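Local coordinates for protein 2-hydroxyisobutanoyl-CoA mutase large subunit (Aquincola tertiaricarbonis, PDB 4R3U) that forms the substrate-binding large subunit of a cobalamin-dependent mutase that interconverts 2-hydroxyisobutyryl-CoA and (S)-3-hydroxybutyryl-CoA, at residues M524-V529 / V557-G562; A183-A188 / P541-L546; L158-A163 / I506-R511; H288-A293 / F328-P333. One frame throughout, in Å; residues are numbered along the deposited sequence.

Interaction 1. Residues M524-V529 / V557-G562; sequences MLDQLV and VEKLKG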
# COMPACT_ATOMS: atom_id res chain seq x y z
N MET A 524 -36.86 -30.59 26.47
CA MET A 524 -35.44 -30.28 26.47
C MET A 524 -35.21 -28.80 26.81
O MET A 524 -34.18 -28.47 27.40
CB MET A 524 -34.83 -30.61 25.10
CG MET A 524 -34.42 -32.05 24.92
SD MET A 524 -33.66 -32.30 23.29
CE MET A 524 -33.03 -33.94 23.48
N LEU A 525 -36.16 -27.90 26.44
CA LEU A 525 -36.09 -26.48 26.77
C LEU A 525 -36.29 -26.30 28.28
O LEU A 525 -35.61 -25.49 28.90
CB LEU A 525 -37.13 -25.66 25.97
CG LEU A 525 -36.81 -25.39 24.49
CD1 LEU A 525 -37.98 -24.76 23.79
CD2 LEU A 525 -35.54 -24.55 24.31
N ASP A 526 -37.19 -27.10 28.88
CA ASP A 526 -37.45 -27.09 30.32
C ASP A 526 -36.22 -27.62 31.06
O ASP A 526 -35.94 -27.18 32.18
CB ASP A 526 -38.68 -27.93 30.67
CG ASP A 526 -40.04 -27.41 30.23
OD1 ASP A 526 -40.13 -26.22 29.84
OD2 ASP A 526 -41.03 -28.18 30.33
N GLN A 527 -35.48 -28.57 30.44
CA GLN A 527 -34.25 -29.10 31.01
C GLN A 527 -33.18 -28.00 30.95
O GLN A 527 -32.41 -27.86 31.89
CB GLN A 527 -33.77 -30.34 30.25
CG GLN A 527 -34.53 -31.62 30.49
CD GLN A 527 -34.25 -32.60 29.37
OE1 GLN A 527 -35.16 -33.02 28.65
NE2 GLN A 527 -32.98 -32.97 29.18
N LEU A 528 -33.15 -27.23 29.86
CA LEU A 528 -32.19 -26.13 29.69
C LEU A 528 -32.29 -25.05 30.80
O LEU A 528 -31.26 -24.60 31.30
CB LEU A 528 -32.25 -25.53 28.28
CG LEU A 528 -31.07 -24.67 27.88
CD1 LEU A 528 -29.83 -25.54 27.54
CD2 LEU A 528 -31.45 -23.76 26.74
N VAL A 529 -33.51 -24.67 31.18
CA VAL A 529 -33.79 -23.73 32.27
C VAL A 529 -33.16 -24.27 33.59
O VAL A 529 -32.54 -23.51 34.33
CB VAL A 529 -35.33 -23.51 32.40
CG1 VAL A 529 -35.71 -22.94 33.77
CG2 VAL A 529 -35.85 -22.62 31.28
N VAL A 557 -33.20 -18.95 22.97
CA VAL A 557 -33.05 -17.57 23.46
C VAL A 557 -34.25 -17.11 24.30
O VAL A 557 -34.05 -16.60 25.41
CB VAL A 557 -32.68 -16.58 22.31
CG1 VAL A 557 -33.00 -15.13 22.67
CG2 VAL A 557 -31.22 -16.74 21.89
N GLU A 558 -35.49 -17.30 23.77
CA GLU A 558 -36.72 -16.88 24.46
C GLU A 558 -36.96 -17.59 25.75
O GLU A 558 -37.31 -16.93 26.73
CB GLU A 558 -37.94 -16.95 23.55
CG GLU A 558 -37.93 -15.91 22.45
CD GLU A 558 -37.71 -14.47 22.86
OE1 GLU A 558 -38.54 -13.94 23.64
OE2 GLU A 558 -36.72 -13.86 22.39
N LYS A 559 -36.74 -18.92 25.78
CA LYS A 559 -36.89 -19.75 26.97
C LYS A 559 -36.01 -19.21 28.13
O LYS A 559 -36.49 -19.08 29.26
CB LYS A 559 -36.54 -21.22 26.65
CG LYS A 559 -36.90 -22.19 27.74
CD LYS A 559 -38.40 -22.40 27.80
CE LYS A 559 -38.82 -23.32 28.91
NZ LYS A 559 -40.29 -23.57 28.87
N LEU A 560 -34.74 -18.85 27.82
CA LEU A 560 -33.78 -18.34 28.80
C LEU A 560 -34.05 -16.91 29.29
O LEU A 560 -33.67 -16.59 30.42
CB LEU A 560 -32.31 -18.58 28.40
CG LEU A 560 -31.89 -20.05 28.18
CD1 LEU A 560 -30.42 -20.14 27.83
CD2 LEU A 560 -32.16 -20.93 29.42
N LYS A 561 -34.76 -16.09 28.47
CA LYS A 561 -35.18 -14.73 28.85
C LYS A 561 -36.17 -14.76 30.05
O LYS A 561 -36.15 -13.85 30.87
CB LYS A 561 -35.84 -14.01 27.67
CG LYS A 561 -34.86 -13.35 26.72
CD LYS A 561 -35.61 -12.80 25.52
CE LYS A 561 -34.71 -12.04 24.59
NZ LYS A 561 -35.40 -11.72 23.31
N GLY A 562 -36.97 -15.83 30.13
CA GLY A 562 -37.92 -16.08 31.21
C GLY A 562 -37.31 -16.18 32.60
O GLY A 562 -37.97 -15.83 33.59

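Interaction 2. Residues A183-A188 / P541-L546; sequences AWILLA and PLTIEL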
# COMPACT_ATOMS: atom_id res chain seq x y z
N ALA A 183 -23.64 -16.89 20.43
CA ALA A 183 -22.49 -17.67 20.01
C ALA A 183 -22.58 -19.14 20.41
O ALA A 183 -22.16 -20.00 19.62
CB ALA A 183 -21.21 -17.07 20.56
N TRP A 184 -23.10 -19.42 21.63
CA TRP A 184 -23.18 -20.79 22.14
C TRP A 184 -24.09 -21.68 21.29
O TRP A 184 -23.77 -22.86 21.08
CB TRP A 184 -23.48 -20.84 23.64
CG TRP A 184 -24.91 -21.07 24.07
CD1 TRP A 184 -25.44 -22.25 24.51
CD2 TRP A 184 -25.95 -20.09 24.17
NE1 TRP A 184 -26.76 -22.06 24.89
CE2 TRP A 184 -27.10 -20.75 24.68
CE3 TRP A 184 -26.04 -18.72 23.86
CZ2 TRP A 184 -28.31 -20.07 24.91
CZ3 TRP A 184 -27.25 -18.06 24.06
CH2 TRP A 184 -28.36 -18.72 24.59
N ILE A 185 -25.19 -21.09 20.77
CA ILE A 185 -26.17 -21.75 19.90
C ILE A 185 -25.49 -22.12 18.57
O ILE A 185 -25.60 -23.25 18.11
CB ILE A 185 -27.44 -20.85 19.74
CG1 ILE A 185 -28.24 -20.82 21.06
CG2 ILE A 185 -28.32 -21.30 18.55
CD1 ILE A 185 -29.15 -19.74 21.15
N LEU A 186 -24.74 -21.19 17.99
CA LEU A 186 -24.00 -21.45 16.75
C LEU A 186 -22.88 -22.45 16.91
O LEU A 186 -22.68 -23.27 16.02
CB LEU A 186 -23.56 -20.15 16.08
CG LEU A 186 -24.52 -19.72 15.01
CD1 LEU A 186 -25.76 -19.12 15.59
CD2 LEU A 186 -23.91 -18.76 14.12
N LEU A 187 -22.21 -22.45 18.09
CA LEU A 187 -21.19 -23.45 18.41
C LEU A 187 -21.84 -24.85 18.57
O LEU A 187 -21.27 -25.85 18.12
CB LEU A 187 -20.39 -23.05 19.67
CG LEU A 187 -19.28 -24.03 20.12
CD1 LEU A 187 -18.24 -24.32 19.01
CD2 LEU A 187 -18.65 -23.58 21.41
N ALA A 188 -23.03 -24.91 19.19
CA ALA A 188 -23.79 -26.15 19.35
C ALA A 188 -24.16 -26.71 17.97
O ALA A 188 -24.05 -27.92 17.76
CB ALA A 188 -25.04 -25.90 20.16
N PRO A 541 -23.71 -29.08 26.31
CA PRO A 541 -24.26 -30.39 25.93
C PRO A 541 -25.73 -30.43 25.52
O PRO A 541 -26.07 -31.04 24.51
CB PRO A 541 -23.99 -31.26 27.16
CG PRO A 541 -22.85 -30.63 27.82
CD PRO A 541 -22.99 -29.17 27.61
N LEU A 542 -26.60 -29.77 26.31
CA LEU A 542 -28.04 -29.73 26.05
C LEU A 542 -28.43 -28.86 24.87
O LEU A 542 -29.41 -29.20 24.21
CB LEU A 542 -28.83 -29.38 27.32
CG LEU A 542 -30.32 -29.69 27.36
CD1 LEU A 542 -30.62 -31.09 26.90
CD2 LEU A 542 -30.82 -29.50 28.73
N THR A 543 -27.69 -27.75 24.61
CA THR A 543 -27.93 -26.87 23.46
C THR A 543 -27.59 -27.67 22.17
O THR A 543 -28.29 -27.51 21.17
CB THR A 543 -27.15 -25.55 23.56
OG1 THR A 543 -27.29 -24.99 24.86
CG2 THR A 543 -27.59 -24.53 22.53
N ILE A 544 -26.55 -28.56 22.22
CA ILE A 544 -26.19 -29.46 21.11
C ILE A 544 -27.38 -30.41 20.82
O ILE A 544 -27.78 -30.54 19.66
CB ILE A 544 -24.82 -30.21 21.29
CG1 ILE A 544 -23.64 -29.22 21.45
CG2 ILE A 544 -24.53 -31.14 20.10
CD1 ILE A 544 -22.40 -29.80 22.15
N GLU A 545 -28.00 -30.99 21.87
CA GLU A 545 -29.16 -31.87 21.70
C GLU A 545 -30.39 -31.14 21.16
O GLU A 545 -31.09 -31.65 20.28
CB GLU A 545 -29.48 -32.63 22.99
CG GLU A 545 -28.52 -33.79 23.25
CD GLU A 545 -28.32 -34.74 22.08
OE1 GLU A 545 -29.32 -35.32 21.61
OE2 GLU A 545 -27.17 -34.84 21.59
N LEU A 546 -30.59 -29.90 21.62
CA LEU A 546 -31.68 -29.04 21.21
C LEU A 546 -31.65 -28.71 19.71
O LEU A 546 -32.63 -29.00 19.01
CB LEU A 546 -31.70 -27.75 22.04
CG LEU A 546 -32.45 -27.82 23.38
CD1 LEU A 546 -32.01 -26.69 24.30
CD2 LEU A 546 -33.96 -27.81 23.16

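Interaction 3. Residues L158-A163 / I506-R511; sequences LADMEA and ISRTRR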
# COMPACT_ATOMS: atom_id res chain seq x y z
N LEU A 158 -30.15 -25.46 12.51
CA LEU A 158 -28.99 -26.25 12.11
C LEU A 158 -29.09 -26.52 10.60
O LEU A 158 -28.06 -26.53 9.91
CB LEU A 158 -28.96 -27.55 12.92
CG LEU A 158 -28.06 -28.70 12.46
CD1 LEU A 158 -26.58 -28.30 12.46
CD2 LEU A 158 -28.27 -29.91 13.37
N ALA A 159 -30.33 -26.67 10.08
CA ALA A 159 -30.65 -26.84 8.66
C ALA A 159 -30.03 -25.72 7.82
O ALA A 159 -29.49 -26.01 6.75
CB ALA A 159 -32.15 -26.85 8.48
N ASP A 160 -30.06 -24.45 8.31
CA ASP A 160 -29.49 -23.28 7.63
C ASP A 160 -27.97 -23.38 7.61
O ASP A 160 -27.32 -22.90 6.66
CB ASP A 160 -29.84 -21.97 8.35
CG ASP A 160 -31.29 -21.60 8.52
OD1 ASP A 160 -32.12 -22.04 7.69
OD2 ASP A 160 -31.59 -20.78 9.42
N MET A 161 -27.38 -23.90 8.71
CA MET A 161 -25.92 -24.06 8.79
C MET A 161 -25.43 -25.14 7.78
O MET A 161 -24.33 -25.01 7.24
CB MET A 161 -25.45 -24.38 10.22
CG MET A 161 -23.94 -24.28 10.37
SD MET A 161 -23.35 -24.37 12.07
CE MET A 161 -23.92 -22.70 12.68
N GLU A 162 -26.26 -26.17 7.51
CA GLU A 162 -25.95 -27.22 6.56
C GLU A 162 -25.87 -26.59 5.19
O GLU A 162 -24.93 -26.88 4.45
CB GLU A 162 -27.03 -28.32 6.61
CG GLU A 162 -27.02 -29.09 7.92
CD GLU A 162 -28.21 -29.97 8.23
OE1 GLU A 162 -29.26 -29.84 7.56
OE2 GLU A 162 -28.10 -30.78 9.18
N ALA A 163 -26.81 -25.64 4.88
CA ALA A 163 -26.86 -24.86 3.63
C ALA A 163 -25.65 -23.96 3.55
O ALA A 163 -25.03 -23.90 2.49
CB ALA A 163 -28.13 -24.01 3.56
N ILE A 506 -37.95 -17.92 6.15
CA ILE A 506 -39.09 -18.30 7.01
C ILE A 506 -39.62 -19.69 6.63
O ILE A 506 -39.87 -20.52 7.51
CB ILE A 506 -40.24 -17.25 7.03
CG1 ILE A 506 -39.77 -15.77 6.96
CG2 ILE A 506 -41.26 -17.50 8.15
CD1 ILE A 506 -39.06 -15.18 8.05
N SER A 507 -39.72 -19.95 5.31
CA SER A 507 -40.17 -21.22 4.73
C SER A 507 -39.45 -22.40 5.38
O SER A 507 -40.13 -23.34 5.81
CB SER A 507 -39.91 -21.24 3.23
OG SER A 507 -40.73 -20.30 2.57
N ARG A 508 -38.10 -22.32 5.48
CA ARG A 508 -37.25 -23.34 6.09
C ARG A 508 -37.42 -23.42 7.60
O ARG A 508 -37.53 -24.53 8.12
CB ARG A 508 -35.77 -23.12 5.74
CG ARG A 508 -34.82 -24.17 6.32
CD ARG A 508 -33.66 -24.45 5.41
NE ARG A 508 -32.83 -23.26 5.26
CZ ARG A 508 -32.07 -23.01 4.21
NH1 ARG A 508 -31.38 -21.87 4.15
NH2 ARG A 508 -32.01 -23.86 3.21
N THR A 509 -37.45 -22.27 8.30
CA THR A 509 -37.63 -22.19 9.75
C THR A 509 -38.96 -22.83 10.15
O THR A 509 -38.98 -23.64 11.08
CB THR A 509 -37.39 -20.75 10.28
OG1 THR A 509 -36.03 -20.42 10.01
CG2 THR A 509 -37.59 -20.63 11.78
N ARG A 510 -40.06 -22.50 9.40
CA ARG A 510 -41.42 -23.02 9.62
C ARG A 510 -41.48 -24.55 9.45
O ARG A 510 -42.18 -25.23 10.21
CB ARG A 510 -42.44 -22.37 8.66
CG ARG A 510 -42.83 -20.93 9.00
CD ARG A 510 -44.00 -20.44 8.15
NE ARG A 510 -44.25 -19.01 8.33
CZ ARG A 510 -45.04 -18.27 7.54
NH1 ARG A 510 -45.64 -18.82 6.49
NH2 ARG A 510 -45.21 -16.98 7.79
N ARG A 511 -40.74 -25.06 8.43
CA ARG A 511 -40.63 -26.46 8.06
C ARG A 511 -39.92 -27.23 9.17
O ARG A 511 -40.43 -28.27 9.61
CB ARG A 511 -39.85 -26.59 6.73
CG ARG A 511 -39.92 -27.96 6.07
CD ARG A 511 -38.75 -28.24 5.14
NE ARG A 511 -37.43 -27.92 5.71
CZ ARG A 511 -36.45 -28.80 5.90
NH1 ARG A 511 -36.62 -30.07 5.57
NH2 ARG A 511 -35.29 -28.41 6.41

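Interaction 4. Residues H288-A293 / F328-P333; sequences HVDEFA and FGARNP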
# COMPACT_ATOMS: atom_id res chain seq x y z
N HIS A 288 -7.63 -25.08 35.62
CA HIS A 288 -6.31 -24.48 35.67
C HIS A 288 -6.13 -23.69 34.39
O HIS A 288 -6.54 -24.14 33.32
CB HIS A 288 -5.23 -25.58 35.76
CG HIS A 288 -3.83 -25.07 35.99
ND1 HIS A 288 -3.11 -24.47 34.98
CD2 HIS A 288 -3.07 -25.13 37.10
CE1 HIS A 288 -1.94 -24.14 35.52
NE2 HIS A 288 -1.87 -24.52 36.79
N VAL A 289 -5.49 -22.51 34.51
CA VAL A 289 -5.16 -21.59 33.41
C VAL A 289 -4.58 -22.31 32.19
O VAL A 289 -4.98 -22.01 31.06
CB VAL A 289 -4.25 -20.41 33.83
CG1 VAL A 289 -4.47 -19.21 32.92
CG2 VAL A 289 -4.46 -20.03 35.30
N ASP A 290 -3.67 -23.27 32.41
CA ASP A 290 -3.01 -23.99 31.31
C ASP A 290 -3.92 -24.97 30.53
O ASP A 290 -3.55 -25.40 29.43
CB ASP A 290 -1.67 -24.60 31.77
CG ASP A 290 -0.62 -23.58 32.20
OD1 ASP A 290 -0.53 -22.52 31.57
OD2 ASP A 290 0.16 -23.88 33.13
N GLU A 291 -5.12 -25.26 31.05
CA GLU A 291 -6.09 -26.11 30.36
C GLU A 291 -6.82 -25.34 29.24
O GLU A 291 -7.41 -25.98 28.37
CB GLU A 291 -7.15 -26.66 31.34
CG GLU A 291 -6.67 -27.65 32.39
CD GLU A 291 -7.81 -28.27 33.17
OE1 GLU A 291 -7.85 -28.09 34.41
OE2 GLU A 291 -8.68 -28.93 32.54
N PHE A 292 -6.83 -23.98 29.28
CA PHE A 292 -7.59 -23.17 28.32
C PHE A 292 -6.86 -21.98 27.72
O PHE A 292 -7.11 -21.64 26.56
CB PHE A 292 -8.95 -22.74 28.92
CG PHE A 292 -8.86 -21.73 30.05
CD1 PHE A 292 -8.65 -22.15 31.36
CD2 PHE A 292 -8.98 -20.37 29.79
CE1 PHE A 292 -8.55 -21.21 32.39
CE2 PHE A 292 -8.87 -19.43 30.82
CZ PHE A 292 -8.65 -19.86 32.12
N ALA A 293 -5.95 -21.33 28.49
CA ALA A 293 -5.16 -20.19 28.00
C ALA A 293 -4.47 -20.40 26.65
O ALA A 293 -4.54 -19.48 25.81
CB ALA A 293 -4.19 -19.70 29.04
N PHE A 328 -1.43 -14.82 36.37
CA PHE A 328 -2.20 -16.05 36.43
C PHE A 328 -1.42 -17.30 36.80
O PHE A 328 -2.02 -18.32 37.14
CB PHE A 328 -3.12 -16.22 35.19
CG PHE A 328 -4.14 -15.10 35.10
CD1 PHE A 328 -5.13 -14.95 36.07
CD2 PHE A 328 -4.10 -14.18 34.06
CE1 PHE A 328 -6.07 -13.90 35.99
CE2 PHE A 328 -5.04 -13.15 33.97
CZ PHE A 328 -6.02 -13.02 34.93
N GLY A 329 -0.08 -17.18 36.81
CA GLY A 329 0.82 -18.26 37.14
C GLY A 329 0.84 -19.37 36.12
O GLY A 329 1.01 -20.54 36.47
N ALA A 330 0.67 -19.03 34.85
CA ALA A 330 0.69 -20.02 33.77
C ALA A 330 2.09 -20.63 33.66
O ALA A 330 3.09 -19.94 33.91
CB ALA A 330 0.29 -19.37 32.45
N ARG A 331 2.15 -21.94 33.37
CA ARG A 331 3.41 -22.67 33.23
C ARG A 331 3.64 -23.21 31.82
O ARG A 331 4.78 -23.54 31.47
CB ARG A 331 3.54 -23.74 34.31
CG ARG A 331 3.33 -23.17 35.69
CD ARG A 331 3.75 -24.05 36.81
NE ARG A 331 3.50 -23.46 38.11
CZ ARG A 331 4.12 -22.38 38.61
NH1 ARG A 331 5.06 -21.76 37.89
NH2 ARG A 331 3.85 -21.95 39.83
N ASN A 332 2.57 -23.31 31.00
CA ASN A 332 2.61 -23.77 29.62
C ASN A 332 2.93 -22.54 28.76
O ASN A 332 2.18 -21.55 28.83
CB ASN A 332 1.26 -24.42 29.20
CG ASN A 332 1.15 -25.00 27.79
OD1 ASN A 332 1.87 -24.63 26.85
ND2 ASN A 332 0.20 -25.90 27.60
N PRO A 333 4.03 -22.57 27.96
CA PRO A 333 4.40 -21.40 27.15
C PRO A 333 3.32 -20.89 26.20
O PRO A 333 3.23 -19.68 25.99
CB PRO A 333 5.66 -21.85 26.41
CG PRO A 333 5.62 -23.34 26.47
CD PRO A 333 5.01 -23.66 27.80

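Interaction 1. Residues M524-V529 / V557-G562
Lys559 reaches across to helix 518-532 and ends on Asp526. Its NZ lies 2.8 Å from Asp526 OD1, a salt bridge in which the oxygen is approached nearly head-on, in line with its C-O bond. On the way, the aliphatic part of the lysine packs on Val529 and Leu525. Its CG sits 3.7 Å from Val529 CG2, and its CD lies 3.9 Å from Leu525 CB. A bend at chi2 (73°) carries the lysine chain across the side of the neighbouring helix to the carboxylate. Asp526 itself starts out facing away from helix 553-564, and only its carboxylate returns to the lysine. Deeper in, Leu528 and Leu560 cross at about a right angle, with Leu528 CD2 3.9 Å from Leu560 CD1. The other branch of Leu560, CD2, also meets Leu528 CD2. Trp184 of helix 183-196 packs on Leu560, and Thr543 of helix 540-549 packs on Leu528. These neighbours continue the apolar layer inward, while Asp526 is exposed to solvent. The two segment axes come within 9.7 Å and cross at -43°. The arrangement is helix-helix packing within a C-terminal helical cluster, with an apolar interior and a salt bridge along its outer margin.

Interaction 2. Residues A183-A188 / P541-L546
Ala188 and Ile544 bring the two helices together, with their CA atoms only 4.5 Å apart. The segment axes approach to 8.7 Å and cross at -64°. The small alanine side chain permits this close passage. Its CB rests against the backbone of the other helix, 3.7 Å from Thr543 C, and also touches Ile544 CG1. Thr543 points toward helix 183-196 and packs beside the alanine. Its CG2 stands anti to the backbone N, 3.7 Å from Ala188 CB and 3.5 Å from Trp184 NE1 at the indole edge. Ile185 CG1 is a little farther from this methyl, at 4.0 Å. Helix 183-196 follows strand 175-178 of the parallel sheet in the TIM-barrel domain, so the contact joins the barrel's helical layer to the C-terminal helices. Trp184 approaches Thr543 with the pyrrole edge of its indole. NE1 gives a weak hydrogen bond to Thr543 OG1, 3.0 Å long and bent to 128° at the hydrogen. The hydroxyl lies near the ring plane. Its stronger partner is Leu539 O, just before the start of helix 540-549. Ile185 CG1 covers one indole face from 3.7 Å above the ring centre. Ile232 and Ile236 of helix 226-243 also pack on the indole.

Interaction 3. Residues L158-A163 / I506-R511
Asp160 and Arg508 meet obliquely, with the carboxylate and guanidinium planes turned 60° apart. The contact is therefore a single-point salt bridge and not a flat, two-pronged pairing. Arg508 NE gives its hydrogen to Asp160 OD1 over 2.8 Å, with an angle of 147° at the hydrogen. The oxygen is met close to the line of its C-O bond, but it lies 22° out of the guanidinium plane. Arg508 leaves its helix with CG anti to the backbone N. Bends at chi2 and chi3 then bring the guanidinium over the backbone of helix 158-164, where Asp160 CA lies over one of its faces. Ala163 CB comes obliquely to the same group, 3.9 Å from NH2. The two segments run in roughly opposed, oblique directions, and the contact joins a helix of the TIM-barrel domain to helix 501-515, further toward the C-terminus. Each charged group has more partners. Arg508 NH2 forms a salt bridge with Glu108, while Asp160 OD2 accepts from the backbone N of Asp156 and Thr157 and from Gln505 NE2. The two carboxylate oxygens thus have separate tasks, which should hold the group's rotation. Ala159 CB lies 4.2 Å from Arg508 CD. On the exposed margin the guanidinium of Arg511 turns an edge to Ala159, with NH2 4.1 Å from CB, and its NH1 pairs with Glu515.

Interaction 4. Residues H288-A293 / F328-P333
Asp290 turns its carboxylate to the backbone of the opposite loop, and this is the tight part of the contact. OD2 accepts from Arg331 N at 2.8 Å through its syn lone pair, with an angle of 158° at the hydrogen. OD1 takes a longer, weak bond from Asn332 N at 3.2 Å. Two successive backbone N-H groups thus share one carboxylate. Ser335 OG hydrogen-bonds to OD1 as well. Methyl and methylene groups close in around the acid, with Ala330 CB 3.4 Å from OD1 and Asn332 CB 3.5 Å from the same oxygen. The aspartate is steadied from its own side, because Asp290 N donates to His288 ND1 in the imidazole plane. Val289 is buried beside it, with CG2 3.5 Å from Phe328 O and CG1 4.0 Å from Phe328 CB. The phenyl ring leads away toward Val279 and Asn280 of helix 264-283. The solvent side is sparse: His288 and Arg331 are exposed, and the side chain of Arg331 adds little beyond its CB, 3.6 Å from Asp290 OD2. Both loops lead into strands of the parallel barrel sheet, 298-302 and 340-344. The chemistry implies a carboxylate whose negative charge is probably stabilised by neutral N-H and O-H donors, fixing one loop to the other.

Interactions 1 and 2 are one continuous packing unit, with centres 12 Å apart. Leu560 CD1 lies 3.6 Å from Trp184 CZ2, and Met524 CB lies 3.5 Å from Leu546 CD2. Interaction 3 joins this unit through Met161 CE, 3.6 Å from Leu186 O. Interactions 2 and 3 attach C-terminal helices to barrel helices, and interaction 1 pairs two C-terminal helices with each other. Interaction 4 stands apart, about 26 Å from interaction 2 between centres, and ties two barrel loops. Two contacts come near residues that bind (3S)-3-hydroxybutanoyl-CoA: the side chain of Trp184 is about 7 Å from that of Val208, and that of Asn332 about 9 Å from that of Arg295.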